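Local structure of transcriptional repressor (Vibrio fischeri, 3KV1) at residues E116-A120 with T138-L143. The protein probably represses transcription as a SorC-family regulator, binding DNA and, through the domain described here, sensing a sugar or related effector. Residues are numbered along the deposited sequence; the frame is centred on the assembly and turned at random. Where two conformers were deposited one is given.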
ATOM      1  N   GLU A 116      -3.778  -6.046  -3.649  0.52 18.80           N
ATOM      2  CA  GLU A 116      -3.957  -6.081  -2.196  0.52 21.50           C
ATOM      3  C   GLU A 116      -2.612  -5.789  -1.509  0.52 21.98           C
ATOM      4  O   GLU A 116      -1.664  -6.585  -1.581  0.52 21.99           O
ATOM      5  CB  GLU A 116      -4.547  -7.428  -1.764  0.52 23.26           C
ATOM      6  CG  GLU A 116      -5.924  -7.685  -2.393  0.52 27.55           C
ATOM      7  CD  GLU A 116      -6.586  -9.022  -2.031  0.52 32.53           C
ATOM      8  OE1 GLU A 116      -6.105  -9.743  -1.130  0.52 35.80           O
ATOM      9  OE2 GLU A 116      -7.618  -9.344  -2.665  0.52 33.55           O
ATOM     10  N   THR A 117      -2.532  -4.628  -0.867  1.00 21.50           N
ATOM     11  CA  THR A 117      -1.256  -4.147  -0.305  1.00 20.64           C
ATOM     12  C   THR A 117      -0.928  -4.824   1.034  1.00 21.00           C
ATOM     13  O   THR A 117      -1.832  -5.111   1.829  1.00 21.77           O
ATOM     14  CB  THR A 117      -1.322  -2.608  -0.125  1.00 34.91           C
ATOM     15  OG1 THR A 117      -1.402  -2.005  -1.425  1.00 34.03           O
ATOM     16  CG2 THR A 117      -0.081  -2.075   0.609  1.00 29.35           C
ATOM     17  N   LEU A 118       0.357  -5.113   1.257  1.00 20.04           N
ATOM     18  CA  LEU A 118       0.810  -5.527   2.584  1.00 21.12           C
ATOM     19  C   LEU A 118       1.202  -4.234   3.293  1.00 23.08           C
ATOM     20  O   LEU A 118       2.147  -3.569   2.848  1.00 20.65           O
ATOM     21  CB  LEU A 118       1.992  -6.504   2.458  1.00 20.85           C
ATOM     22  CG  LEU A 118       2.502  -7.090   3.777  1.00 23.45           C
ATOM     23  CD1 LEU A 118       1.423  -7.873   4.522  1.00 23.21           C
ATOM     24  CD2 LEU A 118       3.695  -8.003   3.463  1.00 26.78           C
ATOM     25  N   TYR A 119       0.442  -3.833   4.335  1.00 20.79           N
ATOM     26  CA  TYR A 119       0.679  -2.553   5.028  1.00 22.44           C
ATOM     27  C   TYR A 119       1.793  -2.630   6.068  1.00 20.09           C
ATOM     28  O   TYR A 119       1.548  -2.470   7.281  1.00 19.75           O
ATOM     29  CB  TYR A 119      -0.635  -2.030   5.673  1.00 20.99           C
ATOM     30  CG  TYR A 119      -1.634  -1.686   4.611  1.00 20.44           C
ATOM     31  CD1 TYR A 119      -2.748  -2.491   4.398  1.00 20.58           C
ATOM     32  CD2 TYR A 119      -1.437  -0.591   3.772  1.00 20.99           C
ATOM     33  CE1 TYR A 119      -3.669  -2.187   3.388  1.00 22.13           C
ATOM     34  CE2 TYR A 119      -2.352  -0.290   2.743  1.00 21.35           C
ATOM     35  CZ  TYR A 119      -3.455  -1.097   2.564  1.00 24.45           C
ATOM     36  OH  TYR A 119      -4.350  -0.803   1.537  1.00 28.38           O
ATOM     37  N   ALA A 120       3.018  -2.885   5.596  1.00 18.84           N
ATOM     38  CA  ALA A 120       4.181  -2.953   6.448  1.00 16.56           C
ATOM     39  C   ALA A 120       5.388  -2.697   5.556  1.00 17.46           C
ATOM     40  O   ALA A 120       5.344  -2.973   4.347  1.00 20.39           O
ATOM     41  CB  ALA A 120       4.325  -4.350   7.041  1.00 21.38           C
ATOM     42  N   THR A 138      -3.765  -6.816  10.738  1.00 25.54           N
ATOM     43  CA  THR A 138      -3.866  -6.325   9.371  1.00 26.54           C
ATOM     44  C   THR A 138      -2.803  -6.969   8.456  1.00 24.03           C
ATOM     45  O   THR A 138      -3.090  -7.291   7.285  1.00 24.88           O
ATOM     46  CB  THR A 138      -3.718  -4.803   9.338  1.00 20.85           C
ATOM     47  OG1 THR A 138      -4.750  -4.224  10.146  1.00 25.58           O
ATOM     48  CG2 THR A 138      -3.803  -4.292   7.893  1.00 26.68           C
ATOM     49  N   ILE A 139      -1.594  -7.150   8.998  1.00 26.83           N
ATOM     50  CA  ILE A 139      -0.484  -7.772   8.279  1.00 25.99           C
ATOM     51  C   ILE A 139      -0.758  -9.268   8.122  1.00 24.52           C
ATOM     52  O   ILE A 139      -0.590  -9.815   7.033  1.00 27.42           O
ATOM     53  CB  ILE A 139       0.877  -7.529   8.980  1.00 26.55           C
ATOM     54  CG1 ILE A 139       1.398  -6.129   8.671  1.00 33.01           C
ATOM     55  CG2 ILE A 139       1.954  -8.500   8.468  1.00 26.93           C
ATOM     56  CD1 ILE A 139       0.713  -5.064   9.277  1.00 33.12           C
ATOM     57  N   LYS A 140      -1.271  -9.907   9.174  1.00 24.17           N
ATOM     58  CA  LYS A 140      -1.520 -11.346   9.128  1.00 26.86           C
ATOM     59  C   LYS A 140      -2.588 -11.665   8.094  1.00 27.98           C
ATOM     60  O   LYS A 140      -2.510 -12.691   7.418  1.00 29.17           O
ATOM     61  CB  LYS A 140      -1.960 -11.889  10.510  1.00 29.83           C
ATOM     62  CG  LYS A 140      -0.815 -12.132  11.447  1.00 36.04           C
ATOM     63  CD  LYS A 140      -1.261 -12.473  12.872  1.00 44.03           C
ATOM     64  CE  LYS A 140      -2.292 -13.577  12.897  1.00 55.10           C
ATOM     65  NZ  LYS A 140      -2.851 -13.760  14.282  1.00 62.85           N
ATOM     66  N   GLU A 141      -3.567 -10.781   7.941  1.00 27.60           N
ATOM     67  CA  GLU A 141      -4.653 -11.065   7.020  1.00 28.09           C
ATOM     68  C   GLU A 141      -4.130 -11.088   5.590  1.00 27.70           C
ATOM     69  O   GLU A 141      -4.467 -11.983   4.823  1.00 26.19           O
ATOM     70  CB  GLU A 141      -5.822 -10.075   7.122  1.00 28.16           C
ATOM     71  CG  GLU A 141      -7.011 -10.531   6.295  1.00 37.77           C
ATOM     72  CD  GLU A 141      -8.200  -9.585   6.385  1.00 62.67           C
ATOM     73  OE1 GLU A 141      -8.539  -9.141   7.507  1.00 69.30           O
ATOM     74  OE2 GLU A 141      -8.804  -9.293   5.326  1.00 71.51           O
ATOM     75  N   THR A 142      -3.291 -10.115   5.234  1.00 24.75           N
ATOM     76  CA  THR A 142      -2.793 -10.058   3.866  1.00 21.00           C
ATOM     77  C   THR A 142      -1.839 -11.218   3.610  1.00 20.52           C
ATOM     78  O   THR A 142      -1.861 -11.823   2.536  1.00 23.65           O
ATOM     79  CB  THR A 142      -2.115  -8.701   3.553  1.00 25.88           C
ATOM     80  OG1 THR A 142      -3.098  -7.667   3.695  1.00 29.16           O
ATOM     81  CG2 THR A 142      -1.592  -8.675   2.115  1.00 24.38           C
ATOM     82  N   LEU A 143      -0.980 -11.509   4.574  1.00 23.15           N
ATOM     83  CA  LEU A 143      -0.061 -12.637   4.409  1.00 24.84           C
ATOM     84  C   LEU A 143      -0.834 -13.948   4.250  1.00 24.07           C
ATOM     85  O   LEU A 143      -0.411 -14.834   3.508  1.00 24.20           O
ATOM     86  CB  LEU A 143       0.923 -12.737   5.573  1.00 29.01           C
ATOM     87  CG  LEU A 143       1.984 -11.651   5.643  1.00 32.47           C
ATOM     88  CD1 LEU A 143       2.924 -11.979   6.805  1.00 38.51           C
ATOM     89  CD2 LEU A 143       2.743 -11.583   4.325  1.00 40.27           C
TER
HETATM   90  O   HOH W   1      -1.661  -5.695   5.033  1.00 22.25           O
HETATM   91  O   HOH W   2      -4.565  -5.341   1.853  1.00 45.25           O
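A water bridges Thr117 and Tyr119 to Thr138 and Thr142 with four bonds. It accepts from Tyr119 N, with 2.9 Å between water and nitrogen. It donates to Thr117 O and to Thr138 O, which it meets at 3.1 Å. Its bond to Thr142 OG1 is 2.8 Å long. A second water donates to Thr117 O over 2.7 Å and has a weak bond to Thr142 OG1. Thr142 points at the loop, and its torsion decides which branch goes where. OG1, beside the backbone N (chi1 -62°), goes to the waters, while CG2, trans to that nitrogen, lies near Thr117 O and Leu118 CD1. Tyr119 is the centre of an inverse gamma turn. The chain is leaving strand 114-116 of the parallel part of a Rossmann-like sheet, and helix 137-147 packs along this exit. Leu118 packs on the helix with both branches. Its CD1 sits 3.8 Å from Thr142 CB and also touches Ile139 CG2. Its other branch, CD2, meets Leu143 CD2 at 3.8 Å. Farther along, the Ala120 methyl rests against Ile139 CG1, and Ile139 CD1 comes to 3.4 Å from Tyr119 O. The Tyr119 ring meets Thr138 CG2 obliquely through CD1, at 4.1 Å. Thr117 CG2 of the same loop lies over one ring face, toward the rim. The contact lies at the dimer interface. The phenol OH bonds to Asp101 of the second subunit, and Ile139 packs on Pro121 of that subunit.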